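Local atomic coordinates of 3-keto-5-aminohexanoate cleavage enzyme (Ralstonia eutropha, PDB entry 3C6C), a protein that probably cleaves 3-keto-5-aminohexanoate or a related beta-keto acid with the help of a bound divalent metal ion, probably zinc. Residues A[58-68]-A[96-104]; A[136-147]-A[175-186]. All coordinates share one frame; numbering follows the deposited sequence.

Both contacts belong to one TIM beta/alpha-barrel and follow each other along the chain: contact 1 is complete before contact 2 begins. Their centres lie about 14 Å apart. Contact 1 pairs strand 64-70 with strand 99-103, and contact 2 pairs strand 143-147 with strand 182-187. Strands 99-103 and 143-147 are themselves parallel neighbours, so the four strands run consecutively round the barrel wall. The seam between the contacts is bonded by backbone, Leu102 with Ser145, and by side chains, Asn101 with Ser145. Contact 1 supplies two histidines of the nickel site. Contact 2 places Ser145 and two glutamates near it, so both help line the barrel interior.

Contact 1 (A[58-68]-A[96-104]); sequences AKAGASVAHIH and TDIVLNLTC. With NI (nickel (II) ion), chain B.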
loop_
_atom_site.group_PDB
_atom_site.type_symbol
_atom_site.label_atom_id
_atom_site.label_comp_id
_atom_site.label_asym_id
_atom_site.label_seq_id
_atom_site.Cartn_x
_atom_site.Cartn_y
_atom_site.Cartn_z
ATOM N N ALA A 58 -17.446 26.536 17.083
ATOM C CA ALA A 58 -18.176 25.683 18.032
ATOM C C ALA A 58 -19.642 25.562 17.630
ATOM O O ALA A 58 -20.237 24.486 17.605
ATOM C CB ALA A 58 -18.057 26.239 19.484
ATOM N N LYS A 59 -20.227 26.709 17.313
ATOM C CA LYS A 59 -21.643 26.760 17.006
ATOM C C LYS A 59 -21.957 25.986 15.723
ATOM O O LYS A 59 -23.061 25.488 15.526
ATOM C CB LYS A 59 -22.146 28.203 16.913
ATOM C CG LYS A 59 -22.327 28.845 18.258
ATOM C CD LYS A 59 -22.690 30.311 18.106
ATOM C CE LYS A 59 -22.894 31.020 19.444
ATOM N NZ LYS A 59 -23.101 32.496 19.220
ATOM N N ALA A 60 -20.965 25.898 14.849
ATOM C CA ALA A 60 -21.106 25.141 13.592
ATOM C C ALA A 60 -20.873 23.625 13.789
ATOM O O ALA A 60 -21.126 22.831 12.881
ATOM C CB ALA A 60 -20.185 25.688 12.512
ATOM N N GLY A 61 -20.391 23.261 14.978
ATOM C CA GLY A 61 -20.197 21.876 15.396
ATOM C C GLY A 61 -18.778 21.405 15.712
ATOM O O GLY A 61 -18.542 20.228 15.962
ATOM N N ALA A 62 -17.821 22.314 15.725
ATOM C CA ALA A 62 -16.421 21.949 16.018
ATOM C C ALA A 62 -16.265 21.419 17.446
ATOM O O ALA A 62 -16.881 21.914 18.388
ATOM C CB ALA A 62 -15.460 23.107 15.748
ATOM N N SER A 63 -15.408 20.415 17.561
ATOM C CA SER A 63 -15.122 19.742 18.835
ATOM C C SER A 63 -14.050 20.494 19.634
ATOM O O SER A 63 -14.082 20.542 20.862
ATOM C CB SER A 63 -14.617 18.307 18.615
ATOM O OG SER A 63 -15.284 17.644 17.540
ATOM N N VAL A 64 -13.088 21.006 18.881
ATOM C CA VAL A 64 -11.863 21.612 19.381
ATOM C C VAL A 64 -11.524 22.858 18.554
ATOM O O VAL A 64 -11.752 22.880 17.328
ATOM C CB VAL A 64 -10.646 20.594 19.305
ATOM C CG1 VAL A 64 -9.389 21.172 19.983
ATOM C CG2 VAL A 64 -11.003 19.203 19.924
ATOM N N ALA A 65 -10.969 23.863 19.223
ATOM C CA ALA A 65 -10.402 25.070 18.584
ATOM C C ALA A 65 -8.891 25.106 18.788
ATOM O O ALA A 65 -8.416 25.080 19.932
ATOM C CB ALA A 65 -11.035 26.365 19.141
ATOM N N HIS A 66 -8.178 25.163 17.676
ATOM C CA HIS A 66 -6.720 25.344 17.671
ATOM C C HIS A 66 -6.402 26.820 17.462
ATOM O O HIS A 66 -6.794 27.447 16.481
ATOM C CB HIS A 66 -6.049 24.451 16.628
ATOM C CG HIS A 66 -4.568 24.642 16.527
ATOM N ND1 HIS A 66 -3.679 24.173 17.475
ATOM C CD2 HIS A 66 -3.823 25.320 15.620
ATOM C CE1 HIS A 66 -2.444 24.493 17.111
ATOM N NE2 HIS A 66 -2.507 25.188 15.986
ATOM N N ILE A 67 -5.695 27.362 18.448
ATOM C CA ILE A 67 -5.513 28.799 18.634
ATOM C C ILE A 67 -4.049 29.253 18.573
ATOM O O ILE A 67 -3.153 28.677 19.209
ATOM C CB ILE A 67 -6.092 29.198 20.028
ATOM C CG1 ILE A 67 -7.607 29.009 20.058
ATOM C CG2 ILE A 67 -5.671 30.623 20.442
ATOM C CD1 ILE A 67 -8.130 28.851 21.502
ATOM N N HIS A 68 -3.855 30.240 17.719
ATOM C CA HIS A 68 -2.665 31.098 17.688
ATOM C C HIS A 68 -3.139 32.495 18.034
ATOM O O HIS A 68 -4.324 32.808 17.982
ATOM C CB HIS A 68 -2.053 31.209 16.288
ATOM C CG HIS A 68 -1.334 29.988 15.810
ATOM N ND1 HIS A 68 0.010 29.985 15.514
ATOM C CD2 HIS A 68 -1.789 28.750 15.518
ATOM C CE1 HIS A 68 0.361 28.783 15.101
ATOM N NE2 HIS A 68 -0.712 28.012 15.097
ATOM N N THR A 96 -20.320 29.467 25.359
ATOM C CA THR A 96 -20.153 28.352 24.426
ATOM C C THR A 96 -18.914 27.577 24.806
ATOM O O THR A 96 -17.857 28.153 25.024
ATOM C CB THR A 96 -20.041 28.842 22.969
ATOM O OG1 THR A 96 -21.272 29.468 22.567
ATOM C CG2 THR A 96 -19.717 27.688 22.008
ATOM N N ASP A 97 -19.080 26.261 24.895
ATOM C CA ASP A 97 -17.985 25.323 25.211
ATOM C C ASP A 97 -17.371 24.731 23.952
ATOM O O ASP A 97 -18.037 24.479 22.933
ATOM C CB ASP A 97 -18.476 24.207 26.117
ATOM C CG ASP A 97 -17.388 23.216 26.484
ATOM O OD1 ASP A 97 -16.314 23.630 27.003
ATOM O OD2 ASP A 97 -17.643 22.012 26.313
ATOM N N ILE A 98 -16.070 24.566 24.060
ATOM C CA ILE A 98 -15.213 23.923 23.042
ATOM C C ILE A 98 -13.871 23.575 23.719
ATOM O O ILE A 98 -13.393 24.324 24.595
ATOM C CB ILE A 98 -15.049 24.838 21.779
ATOM C CG1 ILE A 98 -14.369 24.073 20.622
ATOM C CG2 ILE A 98 -14.317 26.162 22.132
ATOM C CD1 ILE A 98 -14.591 24.703 19.244
ATOM N N VAL A 99 -13.284 22.449 23.331
ATOM C CA VAL A 99 -11.963 22.032 23.848
ATOM C C VAL A 99 -10.955 23.010 23.237
ATOM O O VAL A 99 -11.030 23.310 22.055
ATOM C CB VAL A 99 -11.607 20.559 23.495
ATOM C CG1 VAL A 99 -10.199 20.177 24.019
ATOM C CG2 VAL A 99 -12.692 19.609 24.033
ATOM N N LEU A 100 -10.059 23.519 24.081
ATOM C CA LEU A 100 -9.002 24.431 23.633
ATOM C C LEU A 100 -7.670 23.719 23.420
ATOM O O LEU A 100 -7.201 22.957 24.251
ATOM C CB LEU A 100 -8.804 25.581 24.620
ATOM C CG LEU A 100 -10.015 26.422 24.972
ATOM C CD1 LEU A 100 -9.660 27.506 25.977
ATOM C CD2 LEU A 100 -10.639 26.967 23.701
ATOM N N ASN A 101 -7.106 24.000 22.255
ATOM C CA ASN A 101 -5.788 23.495 21.809
ATOM C C ASN A 101 -4.922 24.702 21.430
ATOM O O ASN A 101 -5.105 25.347 20.390
ATOM C CB ASN A 101 -5.983 22.494 20.649
ATOM C CG ASN A 101 -4.662 22.026 20.002
ATOM O OD1 ASN A 101 -3.586 22.525 20.306
ATOM N ND2 ASN A 101 -4.763 21.073 19.068
ATOM N N LEU A 102 -4.017 25.054 22.326
ATOM C CA LEU A 102 -3.129 26.185 22.074
ATOM C C LEU A 102 -1.865 25.735 21.371
ATOM O O LEU A 102 -1.266 24.717 21.702
ATOM C CB LEU A 102 -2.734 26.912 23.369
ATOM C CG LEU A 102 -3.849 27.545 24.202
ATOM C CD1 LEU A 102 -3.228 28.364 25.370
ATOM C CD2 LEU A 102 -4.881 28.310 23.364
ATOM N N THR A 103 -1.472 26.517 20.369
ATOM C CA THR A 103 -0.214 26.250 19.700
ATOM C C THR A 103 0.938 26.357 20.704
ATOM O O THR A 103 0.991 27.252 21.555
ATOM C CB THR A 103 0.059 27.194 18.501
ATOM O OG1 THR A 103 1.245 26.740 17.825
ATOM C CG2 THR A 103 0.252 28.655 18.977
ATOM N N CYS A 104 1.852 25.413 20.574
ATOM C CA CYS A 104 3.124 25.488 21.275
ATOM C C CYS A 104 4.259 25.136 20.328
ATOM O O CYS A 104 5.285 24.597 20.746
ATOM C CB CYS A 104 3.109 24.583 22.498
ATOM S SG CYS A 104 4.273 25.129 23.777
HETATM NI NI NI B . -0.939 25.780 14.472
HETATM O O HOH W 1 0.559 25.049 15.750
HETATM O O HOH W 2 0.734 26.157 13.112
HETATM O O HOH W 3 -0.658 23.539 13.670
#
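His66 and His68 each give NE2 to one nickel ion, at 2.3 Å for His66 NE2, and the strand beside them braces both rings. Glu269 and three waters complete the site. CB of Thr103 lies over one face of the His68 ring, 3.7 Å from its centroid, a CH-pi contact. Asn33 bonds His68 ND1 and so helps position the ring. OG1 of Thr103 is hydrogen-bonded to a metal-bound water at 2.8 Å, so this residue serves as second shell to the nickel. His66 CG is anti to its backbone N (chi1 177°), which turns the ND1 edge of the ring to Asn101. There His66 ND1 donates a weak bond of 3.3 Å to Asn101 OD1, with ring and amide planes 77° apart. The same OD1 also bonds Ser145.

Strands 64-67 and 99-103 run parallel, 20° apart, as consecutive strands of the TIM barrel joined through helix 81-92. Five backbone bonds link them, including Ala65 N to Val99 O at 2.9 Å and Thr103 N to Ile67 O at 3.0 Å. Val64, His66, Val99 and Asn101 share the inner face. Ala65, Ile67, Leu100 and Leu102 face the helices, where Ile67 CB meets Leu102 CD2 at 3.7 Å. Before the strands, Ile98 CD1 sits among Ala58, Ala62 and Ala65. Beyond it, Ala58 CB presses on Thr96 CG2 at 3.4 Å, a tight fit.

Contact 2 (A[136-147]-A[175-186]); sequences LEDCLPEIASLD and RFQELGIKPELE. With EDO (1,2-ethanediol), chain E.
Strands 143-147 and 182-186 run parallel, 32° apart, joined by five backbone bonds from Lys182 N to Glu142 O through to Glu186 N to Leu146 O. On one face, Phe176, from helix 166-179, packs against Leu136 of helix 134-139 and Ala144 of the sheet. Its CE1 meets Leu136 CD1 at 3.4 Å, and its CE2 meets Ala144 CB at 3.7 Å. Ile181 packs nearby: CG2 rests on Ala144 CB, and CD1 reaches Leu136 CB at 3.7 Å.

At the outer end, Arg175 NH2 makes a salt bridge to Glu137 OE2 at 2.7 Å, in the guanidinium plane but on the anti side of the carboxylate. Arg175 is bent at chi2 and chi3, and its NH1 also holds Glu178 OE1 at 2.8 Å. A water accepts from Arg175 NE and makes a weak bond to Glu137 OE2.

On the other face, Glu184 OE1 and Glu186 OE2 are 2.6 Å apart. Glu186 OE1 is bonded to Gln212. Two parallel strands, each entered from a helix, are the repeating beta/alpha pattern of a TIM barrel, here with polar side chains turned inward near the metal.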
loop_
_atom_site.group_PDB
_atom_site.type_symbol
_atom_site.label_atom_id
_atom_site.label_comp_id
_atom_site.label_asym_id
_atom_site.label_seq_id
_atom_site.Cartn_x
_atom_site.Cartn_y
_atom_site.Cartn_z
ATOM N N LEU A 136 1.135 28.421 28.403
ATOM C CA LEU A 136 0.426 27.202 28.773
ATOM C C LEU A 136 0.174 27.190 30.288
ATOM O O LEU A 136 -0.876 26.788 30.759
ATOM C CB LEU A 136 1.196 25.952 28.346
ATOM C CG LEU A 136 1.421 25.733 26.851
ATOM C CD1 LEU A 136 2.063 24.340 26.682
ATOM C CD2 LEU A 136 0.096 25.875 26.091
ATOM N N GLU A 137 1.173 27.683 31.006
ATOM C CA GLU A 137 1.124 27.787 32.470
ATOM C C GLU A 137 -0.013 28.721 32.849
ATOM O O GLU A 137 -0.750 28.473 33.788
ATOM C CB GLU A 137 2.445 28.294 33.015
ATOM C CG GLU A 137 3.598 27.332 32.817
ATOM C CD GLU A 137 4.954 27.901 33.238
ATOM O OE1 GLU A 137 5.079 29.118 33.413
ATOM O OE2 GLU A 137 5.898 27.108 33.362
ATOM N N ASP A 138 -0.167 29.783 32.073
ATOM C CA ASP A 138 -1.134 30.845 32.401
ATOM C C ASP A 138 -2.553 30.420 32.021
ATOM O O ASP A 138 -3.524 30.751 32.707
ATOM C CB ASP A 138 -0.852 32.151 31.632
ATOM C CG ASP A 138 0.434 32.872 32.053
ATOM O OD1 ASP A 138 1.063 32.555 33.109
ATOM O OD2 ASP A 138 0.810 33.798 31.289
ATOM N N CYS A 139 -2.671 29.714 30.895
ATOM C CA CYS A 139 -3.978 29.455 30.285
ATOM C C CYS A 139 -4.553 28.077 30.583
ATOM O O CYS A 139 -5.763 27.894 30.561
ATOM C CB CYS A 139 -3.911 29.630 28.767
ATOM S SG CYS A 139 -3.546 31.305 28.196
ATOM N N LEU A 140 -3.663 27.116 30.820
ATOM C CA LEU A 140 -4.050 25.738 31.133
ATOM C C LEU A 140 -5.129 25.169 30.191
ATOM O O LEU A 140 -6.183 24.723 30.633
ATOM C CB LEU A 140 -4.497 25.630 32.592
ATOM C CG LEU A 140 -3.377 25.870 33.624
ATOM C CD1 LEU A 140 -3.937 25.822 35.035
ATOM C CD2 LEU A 140 -2.228 24.850 33.428
ATOM N N PRO A 141 -4.860 25.156 28.867
ATOM C CA PRO A 141 -5.770 24.523 27.927
ATOM C C PRO A 141 -5.760 23.016 28.111
ATOM O O PRO A 141 -4.861 22.468 28.743
ATOM C CB PRO A 141 -5.148 24.856 26.571
ATOM C CG PRO A 141 -3.706 24.938 26.857
ATOM C CD PRO A 141 -3.603 25.580 28.211
ATOM N N GLU A 142 -6.745 22.331 27.552
ATOM C CA GLU A 142 -6.785 20.856 27.679
ATOM C C GLU A 142 -5.716 20.228 26.803
ATOM O O GLU A 142 -5.153 19.188 27.114
ATOM C CB GLU A 142 -8.169 20.271 27.351
ATOM C CG GLU A 142 -9.121 20.490 28.521
ATOM C CD GLU A 142 -10.566 20.305 28.155
ATOM O OE1 GLU A 142 -11.134 21.174 27.449
ATOM O OE2 GLU A 142 -11.144 19.304 28.638
ATOM N N ILE A 143 -5.444 20.908 25.710
ATOM C CA ILE A 143 -4.530 20.394 24.675
ATOM C C ILE A 143 -3.577 21.488 24.243
ATOM O O ILE A 143 -3.911 22.657 24.288
ATOM C CB ILE A 143 -5.317 19.870 23.441
ATOM C CG1 ILE A 143 -6.281 18.741 23.827
ATOM C CG2 ILE A 143 -4.383 19.442 22.317
ATOM C CD1 ILE A 143 -7.244 18.364 22.711
ATOM N N ALA A 144 -2.365 21.102 23.882
ATOM C CA ALA A 144 -1.427 22.021 23.187
ATOM C C ALA A 144 -0.638 21.273 22.129
ATOM O O ALA A 144 -0.354 20.086 22.274
ATOM C CB ALA A 144 -0.484 22.736 24.173
ATOM N N SER A 145 -0.333 21.983 21.047
ATOM C CA SER A 145 0.362 21.403 19.884
ATOM C C SER A 145 1.877 21.455 20.021
ATOM O O SER A 145 2.475 22.500 20.333
ATOM C CB SER A 145 -0.065 22.122 18.600
ATOM O OG SER A 145 -1.474 22.035 18.434
ATOM N N LEU A 146 2.474 20.317 19.748
ATOM C CA LEU A 146 3.906 20.095 19.829
ATOM C C LEU A 146 4.397 19.457 18.534
ATOM O O LEU A 146 4.021 18.326 18.200
ATOM C CB LEU A 146 4.215 19.163 20.995
ATOM C CG LEU A 146 5.686 19.078 21.449
ATOM C CD1 LEU A 146 6.231 20.423 21.848
ATOM C CD2 LEU A 146 5.813 18.096 22.584
ATOM N N ASP A 147 5.225 20.215 17.831
ATOM C CA ASP A 147 5.768 19.802 16.540
ATOM C C ASP A 147 7.009 18.972 16.831
ATOM O O ASP A 147 8.054 19.505 17.190
ATOM C CB ASP A 147 6.162 20.997 15.654
ATOM C CG ASP A 147 4.963 21.779 15.123
ATOM O OD1 ASP A 147 3.823 21.392 15.381
ATOM O OD2 ASP A 147 5.181 22.811 14.469
ATOM N N ARG A 175 6.861 18.830 30.821
ATOM C CA ARG A 175 6.168 20.014 31.325
ATOM C C ARG A 175 4.660 19.890 31.125
ATOM O O ARG A 175 3.862 20.246 32.007
ATOM C CB ARG A 175 6.693 21.325 30.717
ATOM C CG ARG A 175 7.999 21.770 31.317
ATOM C CD ARG A 175 7.842 22.019 32.844
ATOM N NE ARG A 175 7.129 23.267 33.156
ATOM C CZ ARG A 175 6.231 23.392 34.120
ATOM N NH1 ARG A 175 5.892 22.356 34.874
ATOM N NH2 ARG A 175 5.669 24.563 34.336
ATOM N N PHE A 176 4.270 19.363 29.970
ATOM C CA PHE A 176 2.846 19.207 29.659
ATOM C C PHE A 176 2.233 18.239 30.663
ATOM O O PHE A 176 1.121 18.447 31.150
ATOM C CB PHE A 176 2.600 18.637 28.243
ATOM C CG PHE A 176 2.792 19.632 27.090
ATOM C CD1 PHE A 176 3.747 20.641 27.106
ATOM C CD2 PHE A 176 2.030 19.479 25.945
ATOM C CE1 PHE A 176 3.897 21.509 26.014
ATOM C CE2 PHE A 176 2.187 20.326 24.864
ATOM C CZ PHE A 176 3.130 21.325 24.884
ATOM N N GLN A 177 2.973 17.178 30.973
ATOM C CA GLN A 177 2.466 16.164 31.917
ATOM C C GLN A 177 2.205 16.791 33.264
ATOM O O GLN A 177 1.155 16.612 33.874
ATOM C CB GLN A 177 3.457 15.030 32.140
ATOM C CG GLN A 177 3.493 14.029 31.025
ATOM C CD GLN A 177 4.504 12.939 31.309
ATOM O OE1 GLN A 177 5.699 13.210 31.440
ATOM N NE2 GLN A 177 4.032 11.702 31.409
ATOM N N GLU A 178 3.191 17.559 33.692
ATOM C CA GLU A 178 3.146 18.289 34.980
ATOM C C GLU A 178 1.968 19.260 35.068
ATOM O O GLU A 178 1.324 19.394 36.109
ATOM C CB GLU A 178 4.464 19.050 35.223
ATOM C CG GLU A 178 5.613 18.115 35.560
ATOM C CD GLU A 178 6.992 18.743 35.511
ATOM O OE1 GLU A 178 7.145 19.885 35.052
ATOM O OE2 GLU A 178 7.949 18.062 35.940
ATOM N N LEU A 179 1.695 19.917 33.956
ATOM C CA LEU A 179 0.649 20.953 33.860
ATOM C C LEU A 179 -0.725 20.351 33.592
ATOM O O LEU A 179 -1.752 21.036 33.645
ATOM C CB LEU A 179 0.961 21.952 32.728
ATOM C CG LEU A 179 2.119 22.937 32.995
ATOM C CD1 LEU A 179 2.499 23.646 31.693
ATOM C CD2 LEU A 179 1.785 23.929 34.125
ATOM N N GLY A 180 -0.729 19.074 33.258
ATOM C CA GLY A 180 -1.983 18.350 32.958
ATOM C C GLY A 180 -2.573 18.639 31.588
ATOM O O GLY A 180 -3.771 18.502 31.361
ATOM N N ILE A 181 -1.694 19.014 30.677
ATOM C CA ILE A 181 -2.057 19.350 29.300
ATOM C C ILE A 181 -1.662 18.193 28.379
ATOM O O ILE A 181 -0.540 17.676 28.449
ATOM C CB ILE A 181 -1.351 20.666 28.851
ATOM C CG1 ILE A 181 -1.699 21.842 29.783
ATOM C CG2 ILE A 181 -1.635 20.991 27.401
ATOM C CD1 ILE A 181 -0.834 23.087 29.540
ATOM N N LYS A 182 -2.589 17.811 27.503
ATOM C CA LYS A 182 -2.344 16.711 26.558
ATOM C C LYS A 182 -1.668 17.248 25.305
ATOM O O LYS A 182 -2.192 18.176 24.664
ATOM C CB LYS A 182 -3.640 15.952 26.220
ATOM C CG LYS A 182 -3.416 14.725 25.355
ATOM C CD LYS A 182 -4.693 13.879 25.161
ATOM C CE LYS A 182 -5.078 13.124 26.361
ATOM N NZ LYS A 182 -4.023 12.161 26.806
ATOM N N PRO A 183 -0.479 16.715 24.959
ATOM C CA PRO A 183 0.070 17.156 23.683
ATOM C C PRO A 183 -0.588 16.512 22.479
ATOM O O PRO A 183 -0.935 15.319 22.486
ATOM C CB PRO A 183 1.533 16.699 23.757
ATOM C CG PRO A 183 1.481 15.440 24.605
ATOM C CD PRO A 183 0.387 15.706 25.618
ATOM N N GLU A 184 -0.781 17.349 21.467
ATOM C CA GLU A 184 -1.039 16.916 20.095
ATOM C C GLU A 184 0.283 16.880 19.351
ATOM O O GLU A 184 0.902 17.906 19.048
ATOM C CB GLU A 184 -2.044 17.830 19.398
ATOM C CG GLU A 184 -2.514 17.286 18.058
ATOM C CD GLU A 184 -3.522 18.205 17.413
ATOM O OE1 GLU A 184 -3.144 19.367 17.092
ATOM O OE2 GLU A 184 -4.671 17.749 17.217
ATOM N N LEU A 185 0.719 15.657 19.091
ATOM C CA LEU A 185 2.027 15.397 18.500
ATOM C C LEU A 185 1.916 15.556 17.001
ATOM O O LEU A 185 1.359 14.698 16.290
ATOM C CB LEU A 185 2.527 13.979 18.843
ATOM C CG LEU A 185 2.549 13.601 20.324
ATOM C CD1 LEU A 185 2.895 12.123 20.479
ATOM C CD2 LEU A 185 3.508 14.512 21.111
ATOM N N GLU A 186 2.473 16.667 16.538
ATOM C CA GLU A 186 2.427 17.041 15.122
ATOM C C GLU A 186 3.624 16.435 14.390
ATOM O O GLU A 186 4.787 16.695 14.707
ATOM C CB GLU A 186 2.400 18.556 14.915
ATOM C CG GLU A 186 1.568 19.396 15.908
ATOM C CD GLU A 186 0.068 19.194 15.863
ATOM O OE1 GLU A 186 -0.448 18.546 14.920
ATOM O OE2 GLU A 186 -0.615 19.724 16.795
HETATM C C1 EDO E . -6.172 21.115 31.462
HETATM O O1 EDO E . -7.294 21.755 32.073
HETATM C C2 EDO E . -4.865 21.682 31.993
HETATM O O2 EDO E . -4.784 21.486 33.408
HETATM O O HOH W 4 8.801 25.617 32.838
HETATM O O HOH W 5 -5.719 17.931 29.527
#